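Local coordinates for NikO protein (Streptomyces tendae, PDB 4FQD), which is an enolpyruvyl transferase of the MurA subfamily, essential in nikkomycin biosynthesis and probably using phosphoenolpyruvate as donor, at residues A185-S193 with E331-V339; W271-A279 with V318-P326. The protein carries 4 engineered substitutions. One frame throughout, in Å; residues are numbered along the deposited sequence.

Contact 1: A185-S193 with E331-V339; sequences ALMSGPCYS and EFTAMSRGV. With SO4 (sulfate ion), chain C.
Ser188 and Ser336 bring the two backbones closest, with CA 4.7 Å from CA, where the loop leading into helix 192-204 passes the type I turn Met335-Gly338 that follows strand 331-334. Two bonds in opposite directions lace the segments together: Ser336 N donates to Ser188 OG over 3.3 Å, and Gly189 N to Ser336 OG at 3.2 Å. Ser188 OG lies opposite its own backbone N (chi1 -178°), which carries it over to the turn; it also bonds Ala363 O. Next to this pair, Ser336 CB abuts the edge of the Tyr192 ring, 3.4 Å from CD2. Arg337 reaches out extended, its guanidinium touched on a face and at an edge. Met187 SD rests over the middle of one face, 3.3 Å above the plane, while Tyr192 OH accepts from NH2 at 3.2 Å near the edge, 22° out of the guanidinium plane, and more weakly from NE. The phenol ring and the guanidinium are nearly coplanar, 14° apart. Glu241 forms a salt bridge with Arg337, and Tyr192 OH in turn donates to His214 O. At the other end Leu186 CD1 lies 3.8 Å from Met335 SD, the two side chains crossing at about a right angle, and one water links Leu186 O to Arg337 N. Ser193 OG donates to a sulfate, probably from crystallisation, that Lys197 also binds. Met187 and Ser188 form a G1 beta bulge opposite Asn183; this bulged loop, joined to a strand-following turn, is consistent with a contact between the two inverse-barrel domains of the MurA fold.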
loop_
_atom_site.group_PDB
_atom_site.type_symbol
_atom_site.label_atom_id
_atom_site.label_comp_id
_atom_site.label_asym_id
_atom_site.label_seq_id
_atom_site.Cartn_x
_atom_site.Cartn_y
_atom_site.Cartn_z
ATOM N N ALA A 185 -11.799 5.225 4.907
ATOM C CA ALA A 185 -10.613 5.410 5.737
ATOM C C ALA A 185 -9.434 5.908 4.911
ATOM O O ALA A 185 -8.680 6.781 5.345
ATOM C CB ALA A 185 -10.255 4.116 6.450
ATOM N N LEU A 186 -9.282 5.348 3.717
ATOM C CA LEU A 186 -8.196 5.732 2.827
ATOM C C LEU A 186 -8.530 7.042 2.120
ATOM O O LEU A 186 -7.640 7.725 1.607
ATOM C CB LEU A 186 -7.941 4.629 1.797
ATOM C CG LEU A 186 -6.582 4.641 1.096
ATOM C CD1 LEU A 186 -5.476 4.284 2.079
ATOM C CD2 LEU A 186 -6.576 3.693 -0.093
ATOM N N MET A 187 -9.818 7.383 2.111
ATOM C CA MET A 187 -10.325 8.558 1.406
ATOM C C MET A 187 -9.925 8.529 -0.064
ATOM O O MET A 187 -9.318 9.471 -0.571
ATOM C CB MET A 187 -9.841 9.853 2.063
ATOM C CG MET A 187 -10.285 10.026 3.505
ATOM S SD MET A 187 -9.907 11.673 4.130
ATOM C CE MET A 187 -10.573 11.572 5.786
ATOM N N SER A 188 -10.266 7.438 -0.740
ATOM C CA SER A 188 -9.882 7.257 -2.135
ATOM C C SER A 188 -11.008 6.633 -2.952
ATOM O O SER A 188 -11.767 5.802 -2.455
ATOM C CB SER A 188 -8.620 6.396 -2.232
ATOM O OG SER A 188 -8.211 6.238 -3.579
ATOM N N GLY A 189 -11.107 7.042 -4.212
ATOM C CA GLY A 189 -12.126 6.522 -5.103
ATOM C C GLY A 189 -12.134 7.230 -6.443
ATOM O O GLY A 189 -11.644 8.354 -6.558
ATOM N N PRO A 190 -12.696 6.575 -7.468
ATOM C CA PRO A 190 -12.760 7.143 -8.818
ATOM C C PRO A 190 -13.796 8.262 -8.941
ATOM O O PRO A 190 -13.736 9.046 -9.890
ATOM C CB PRO A 190 -13.170 5.944 -9.675
ATOM C CG PRO A 190 -13.954 5.083 -8.747
ATOM C CD PRO A 190 -13.304 5.234 -7.400
ATOM N N CYS A 191 -14.723 8.334 -7.989
ATOM C CA CYS A 191 -15.789 9.333 -8.014
ATOM C C CYS A 191 -15.479 10.509 -7.082
ATOM O O CYS A 191 -16.228 11.484 -7.020
ATOM C CB CYS A 191 -17.126 8.687 -7.630
ATOM S SG CYS A 191 -17.605 7.265 -8.658
ATOM N N TYR A 192 -14.363 10.412 -6.367
ATOM C CA TYR A 192 -14.007 11.395 -5.350
ATOM C C TYR A 192 -13.771 12.779 -5.952
ATOM O O TYR A 192 -14.497 13.726 -5.645
ATOM C CB TYR A 192 -12.768 10.926 -4.580
ATOM C CG TYR A 192 -12.470 11.699 -3.312
ATOM C CD1 TYR A 192 -13.381 12.609 -2.786
ATOM C CD2 TYR A 192 -11.266 11.522 -2.644
ATOM C CE1 TYR A 192 -13.099 13.317 -1.631
ATOM C CE2 TYR A 192 -10.976 12.222 -1.493
ATOM C CZ TYR A 192 -11.893 13.117 -0.990
ATOM O OH TYR A 192 -11.597 13.811 0.161
ATOM N N SER A 193 -12.764 12.890 -6.810
ATOM C CA SER A 193 -12.352 14.183 -7.347
ATOM C C SER A 193 -13.448 14.869 -8.160
ATOM O O SER A 193 -13.642 16.078 -8.050
ATOM C CB SER A 193 -11.080 14.039 -8.186
ATOM O OG SER A 193 -11.320 13.277 -9.354
ATOM N N GLU A 331 7.192 -0.069 -2.017
ATOM C CA GLU A 331 5.800 -0.496 -2.065
ATOM C C GLU A 331 4.912 0.675 -1.655
ATOM O O GLU A 331 5.189 1.365 -0.673
ATOM C CB GLU A 331 5.553 -1.742 -1.200
ATOM C CG GLU A 331 5.500 -1.514 0.303
ATOM C CD GLU A 331 4.106 -1.166 0.806
ATOM O OE1 GLU A 331 3.969 -0.879 2.013
ATOM O OE2 GLU A 331 3.150 -1.180 0.000
ATOM N N PHE A 332 3.857 0.911 -2.425
ATOM C CA PHE A 332 2.980 2.044 -2.164
ATOM C C PHE A 332 1.603 1.841 -2.777
ATOM O O PHE A 332 1.366 0.877 -3.506
ATOM C CB PHE A 332 3.600 3.337 -2.700
ATOM C CG PHE A 332 3.716 3.380 -4.197
ATOM C CD1 PHE A 332 4.816 2.833 -4.835
ATOM C CD2 PHE A 332 2.726 3.970 -4.967
ATOM C CE1 PHE A 332 4.926 2.870 -6.212
ATOM C CE2 PHE A 332 2.829 4.009 -6.343
ATOM C CZ PHE A 332 3.933 3.458 -6.967
ATOM N N THR A 333 0.701 2.768 -2.481
ATOM C CA THR A 333 -0.654 2.706 -3.002
ATOM C C THR A 333 -1.038 4.024 -3.660
ATOM O O THR A 333 -1.021 5.075 -3.021
ATOM C CB THR A 333 -1.667 2.390 -1.887
ATOM O OG1 THR A 333 -1.366 1.111 -1.313
ATOM C CG2 THR A 333 -3.079 2.369 -2.443
ATOM N N ALA A 334 -1.373 3.967 -4.944
ATOM C CA ALA A 334 -1.868 5.142 -5.648
ATOM C C ALA A 334 -3.271 5.469 -5.152
ATOM O O ALA A 334 -4.202 4.688 -5.342
ATOM C CB ALA A 334 -1.873 4.901 -7.147
ATOM N N MET A 335 -3.416 6.623 -4.510
ATOM C CA MET A 335 -4.690 7.004 -3.910
ATOM C C MET A 335 -5.004 8.483 -4.119
ATOM O O MET A 335 -4.147 9.258 -4.543
ATOM C CB MET A 335 -4.693 6.666 -2.419
ATOM C CG MET A 335 -3.542 7.286 -1.650
ATOM S SD MET A 335 -3.478 6.765 0.072
ATOM C CE MET A 335 -2.126 7.774 0.674
ATOM N N SER A 336 -6.242 8.862 -3.813
ATOM C CA SER A 336 -6.716 10.224 -4.029
ATOM C C SER A 336 -5.927 11.253 -3.223
ATOM O O SER A 336 -5.567 12.313 -3.737
ATOM C CB SER A 336 -8.206 10.327 -3.696
ATOM O OG SER A 336 -8.971 9.442 -4.497
ATOM N N ARG A 337 -5.660 10.938 -1.960
ATOM C CA ARG A 337 -4.867 11.821 -1.113
ATOM C C ARG A 337 -3.428 11.329 -1.009
ATOM O O ARG A 337 -2.786 11.465 0.031
ATOM C CB ARG A 337 -5.494 11.951 0.275
ATOM C CG ARG A 337 -6.861 12.608 0.265
ATOM C CD ARG A 337 -7.253 13.076 1.651
ATOM N NE ARG A 337 -8.475 13.874 1.625
ATOM C CZ ARG A 337 -8.915 14.595 2.649
ATOM N NH1 ARG A 337 -8.231 14.624 3.784
ATOM N NH2 ARG A 337 -10.038 15.293 2.536
ATOM N N GLY A 338 -2.931 10.755 -2.098
ATOM C CA GLY A 338 -1.563 10.279 -2.157
ATOM C C GLY A 338 -1.010 10.347 -3.566
ATOM O O GLY A 338 -1.215 11.331 -4.276
ATOM N N VAL A 339 -0.307 9.294 -3.970
ATOM C CA VAL A 339 0.280 9.222 -5.301
ATOM C C VAL A 339 -0.800 9.169 -6.377
ATOM O O VAL A 339 -1.756 8.401 -6.267
ATOM C CB VAL A 339 1.192 7.989 -5.441
ATOM C CG1 VAL A 339 1.803 7.929 -6.833
ATOM C CG2 VAL A 339 2.277 8.018 -4.380
HETATM S S SO4 C . -11.589 13.509 -12.690
HETATM O O1 SO4 C . -12.113 14.509 -11.764
HETATM O O2 SO4 C . -11.591 14.052 -14.046
HETATM O O3 SO4 C . -10.224 13.165 -12.304
HETATM O O4 SO4 C . -12.426 12.313 -12.640
HETATM O O HOH W 1 -6.302 8.716 -0.445
#

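Contact 2: W271-A279 with V318-P326; sequences WICAGVLLA and VTAHPLTKP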
loop_
_atom_site.group_PDB
_atom_site.type_symbol
_atom_site.label_atom_id
_atom_site.label_comp_id
_atom_site.label_asym_id
_atom_site.label_seq_id
_atom_site.Cartn_x
_atom_site.Cartn_y
_atom_site.Cartn_z
ATOM N N TRP A 271 8.873 13.618 -17.366
ATOM C CA TRP A 271 10.201 14.106 -17.722
ATOM C C TRP A 271 11.269 13.694 -16.713
ATOM O O TRP A 271 12.421 13.461 -17.081
ATOM C CB TRP A 271 10.194 15.625 -17.908
ATOM C CG TRP A 271 9.500 16.066 -19.157
ATOM C CD1 TRP A 271 8.398 16.864 -19.246
ATOM C CD2 TRP A 271 9.856 15.722 -20.501
ATOM N NE1 TRP A 271 8.048 17.044 -20.562
ATOM C CE2 TRP A 271 8.929 16.353 -21.353
ATOM C CE3 TRP A 271 10.872 14.946 -21.068
ATOM C CZ2 TRP A 271 8.985 16.231 -22.738
ATOM C CZ3 TRP A 271 10.927 14.827 -22.443
ATOM C CH2 TRP A 271 9.989 15.466 -23.263
ATOM N N ILE A 272 10.886 13.610 -15.444
ATOM C CA ILE A 272 11.793 13.131 -14.408
ATOM C C ILE A 272 12.150 11.672 -14.681
ATOM O O ILE A 272 13.311 11.275 -14.573
ATOM C CB ILE A 272 11.176 13.267 -13.003
ATOM C CG1 ILE A 272 11.031 14.745 -12.629
ATOM C CG2 ILE A 272 12.028 12.549 -11.969
ATOM C CD1 ILE A 272 10.344 14.975 -11.299
ATOM N N CYS A 273 11.143 10.887 -15.052
ATOM C CA CYS A 273 11.349 9.490 -15.415
ATOM C C CYS A 273 12.263 9.376 -16.630
ATOM O O CYS A 273 13.131 8.506 -16.686
ATOM C CB CYS A 273 10.008 8.812 -15.703
ATOM S SG CYS A 273 10.139 7.101 -16.274
ATOM N N ALA A 274 12.065 10.268 -17.595
ATOM C CA ALA A 274 12.864 10.274 -18.815
ATOM C C ALA A 274 14.305 10.698 -18.543
ATOM O O ALA A 274 15.244 10.099 -19.065
ATOM C CB ALA A 274 12.229 11.182 -19.859
ATOM N N GLY A 275 14.470 11.735 -17.726
ATOM C CA GLY A 275 15.789 12.246 -17.398
ATOM C C GLY A 275 16.646 11.249 -16.639
ATOM O O GLY A 275 17.852 11.153 -16.865
ATOM N N VAL A 276 16.020 10.501 -15.739
ATOM C CA VAL A 276 16.728 9.517 -14.928
ATOM C C VAL A 276 17.196 8.322 -15.761
ATOM O O VAL A 276 18.302 7.813 -15.567
ATOM C CB VAL A 276 15.850 9.026 -13.751
ATOM C CG1 VAL A 276 16.452 7.796 -13.093
ATOM C CG2 VAL A 276 15.662 10.137 -12.730
ATOM N N LEU A 277 16.363 7.895 -16.704
ATOM C CA LEU A 277 16.610 6.652 -17.430
ATOM C C LEU A 277 17.184 6.826 -18.837
ATOM O O LEU A 277 17.804 5.907 -19.369
ATOM C CB LEU A 277 15.325 5.822 -17.503
ATOM C CG LEU A 277 14.690 5.443 -16.164
ATOM C CD1 LEU A 277 13.427 4.622 -16.380
ATOM C CD2 LEU A 277 15.684 4.691 -15.292
ATOM N N LEU A 278 16.982 7.994 -19.441
ATOM C CA LEU A 278 17.347 8.178 -20.845
ATOM C C LEU A 278 18.424 9.233 -21.095
ATOM O O LEU A 278 19.072 9.223 -22.140
ATOM C CB LEU A 278 16.103 8.493 -21.682
ATOM C CG LEU A 278 14.967 7.471 -21.604
ATOM C CD1 LEU A 278 13.779 7.922 -22.442
ATOM C CD2 LEU A 278 15.445 6.092 -22.037
ATOM N N ALA A 279 18.615 10.142 -20.144
ATOM C CA ALA A 279 19.581 11.223 -20.316
ATOM C C ALA A 279 20.980 10.829 -19.849
ATOM O O ALA A 279 21.139 9.917 -19.039
ATOM C CB ALA A 279 19.110 12.476 -19.592
ATOM N N VAL A 318 13.150 22.280 -12.403
ATOM C CA VAL A 318 13.658 21.144 -11.646
ATOM C C VAL A 318 14.680 20.401 -12.496
ATOM O O VAL A 318 14.621 20.433 -13.725
ATOM C CB VAL A 318 12.538 20.177 -11.205
ATOM C CG1 VAL A 318 11.523 20.903 -10.339
ATOM C CG2 VAL A 318 11.864 19.543 -12.410
ATOM N N THR A 319 15.628 19.745 -11.838
ATOM C CA THR A 319 16.692 19.050 -12.547
ATOM C C THR A 319 16.745 17.574 -12.170
ATOM O O THR A 319 17.041 17.225 -11.028
ATOM C CB THR A 319 18.058 19.704 -12.284
ATOM O OG1 THR A 319 18.066 21.030 -12.826
ATOM C CG2 THR A 319 19.164 18.898 -12.932
ATOM N N ALA A 320 16.450 16.714 -13.139
ATOM C CA ALA A 320 16.460 15.274 -12.917
ATOM C C ALA A 320 17.785 14.663 -13.358
ATOM O O ALA A 320 18.205 14.825 -14.504
ATOM C CB ALA A 320 15.299 14.617 -13.645
ATOM N N HIS A 321 18.440 13.959 -12.441
ATOM C CA HIS A 321 19.749 13.374 -12.709
ATOM C C HIS A 321 19.642 11.928 -13.176
ATOM O O HIS A 321 18.869 11.146 -12.622
ATOM C CB HIS A 321 20.636 13.452 -11.465
ATOM C CG HIS A 321 20.969 14.850 -11.045
ATOM N ND1 HIS A 321 22.256 15.340 -11.049
ATOM C CD2 HIS A 321 20.182 15.861 -10.610
ATOM C CE1 HIS A 321 22.249 16.594 -10.633
ATOM N NE2 HIS A 321 21.001 16.935 -10.361
ATOM N N PRO A 322 20.423 11.569 -14.206
ATOM C CA PRO A 322 20.495 10.193 -14.704
ATOM C C PRO A 322 20.999 9.235 -13.629
ATOM O O PRO A 322 21.551 9.676 -12.620
ATOM C CB PRO A 322 21.520 10.287 -15.838
ATOM C CG PRO A 322 21.474 11.710 -16.272
ATOM C CD PRO A 322 21.233 12.492 -15.018
ATOM N N LEU A 323 20.808 7.939 -13.851
ATOM C CA LEU A 323 21.239 6.922 -12.899
ATOM C C LEU A 323 22.747 6.939 -12.673
ATOM O O LEU A 323 23.528 7.050 -13.618
ATOM C CB LEU A 323 20.806 5.532 -13.369
ATOM C CG LEU A 323 19.313 5.216 -13.281
ATOM C CD1 LEU A 323 19.033 3.822 -13.814
ATOM C CD2 LEU A 323 18.834 5.350 -11.847
ATOM N N THR A 324 23.145 6.835 -11.411
ATOM C CA THR A 324 24.551 6.704 -11.054
ATOM C C THR A 324 24.770 5.335 -10.424
ATOM O O THR A 324 25.900 4.871 -10.282
ATOM C CB THR A 324 24.991 7.799 -10.066
ATOM O OG1 THR A 324 24.145 7.768 -8.909
ATOM C CG2 THR A 324 24.898 9.170 -10.715
ATOM N N LYS A 325 23.663 4.699 -10.053
ATOM C CA LYS A 325 23.672 3.375 -9.452
ATOM C C LYS A 325 22.243 2.836 -9.475
ATOM O O LYS A 325 21.303 3.604 -9.680
ATOM C CB LYS A 325 24.209 3.445 -8.018
ATOM C CG LYS A 325 23.362 4.268 -7.067
ATOM C CD LYS A 325 23.992 4.309 -5.685
ATOM C CE LYS A 325 23.082 4.993 -4.680
ATOM N NZ LYS A 325 22.779 6.399 -5.063
ATOM N N PRO A 326 22.073 1.515 -9.292
ATOM C CA PRO A 326 20.725 0.935 -9.246
ATOM C C PRO A 326 19.833 1.590 -8.191
ATOM O O PRO A 326 20.323 2.047 -7.158
ATOM C CB PRO A 326 20.991 -0.524 -8.874
ATOM C CG PRO A 326 22.337 -0.801 -9.440
ATOM C CD PRO A 326 23.116 0.472 -9.278
#
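In the beta/alpha inverse barrel, Ile272, Gly275 and Val276 of helix 265-278 bear on strand 317-320 and on the chain leaving it. Ala320 CB points at the helix, 3.9 Å from Ile272 CA; Gly275, with no side chain, leaves room for this approach. Further on, the backbones come into direct contact: Val276 and Pro322 have CA atoms 3.8 Å apart, and Pro322 CA makes CH...O contacts with Gly275 O and Val276 O. Leu323 N donates to Val276 O at 3.0 Å, in the carbonyl plane and on a lone pair. The two methyls of Val276 part: CG1, opposite the backbone N (chi1 168°), meets Leu323 CD2 at 3.6 Å, whereas CG2 lies against His321 O. The other Leu323 methyl, CD1, reaches Leu277 CD2 at 3.8 Å. With an alanine here, Val276 CG1 and Leu277 CD2 would probably lose their methyl partners, opening a gap between helix and loop. Pro322 CB sits 3.2 Å from Ala279 O, which also accepts from Arg23. Backbone pairing with Leu283 of strand 283-286 fixes Ala320 in its sheet, and helix 265-278 packed on that sheet is the helix-on-sheet layer of the inverse-barrel domain in the EPSP synthase fold.

Overall arrangement
From the N terminus the chain first passes 185-193, ahead of and into helix 192-204, then 271-279 in helix 265-278. It returns through 318-326, closing contact 2 over 38 intervening residues, and only then reaches 331-339, which closes contact 1 over 137. The smaller loop thus lies wholly within the larger. Strands 317-320 and 331-334 are consecutive in the chain but belong to different four-stranded sheets. The contacts do not touch: their centres are 27 Å apart and their nearest atoms about 12 Å. Contact 2 packs a helix on a sheet, while contact 1 ties the approach to helix 192-204 to the turn after strand 331-334, probably linking the two domains, beside the second subunit, whose Arg390 binds Ala185 O.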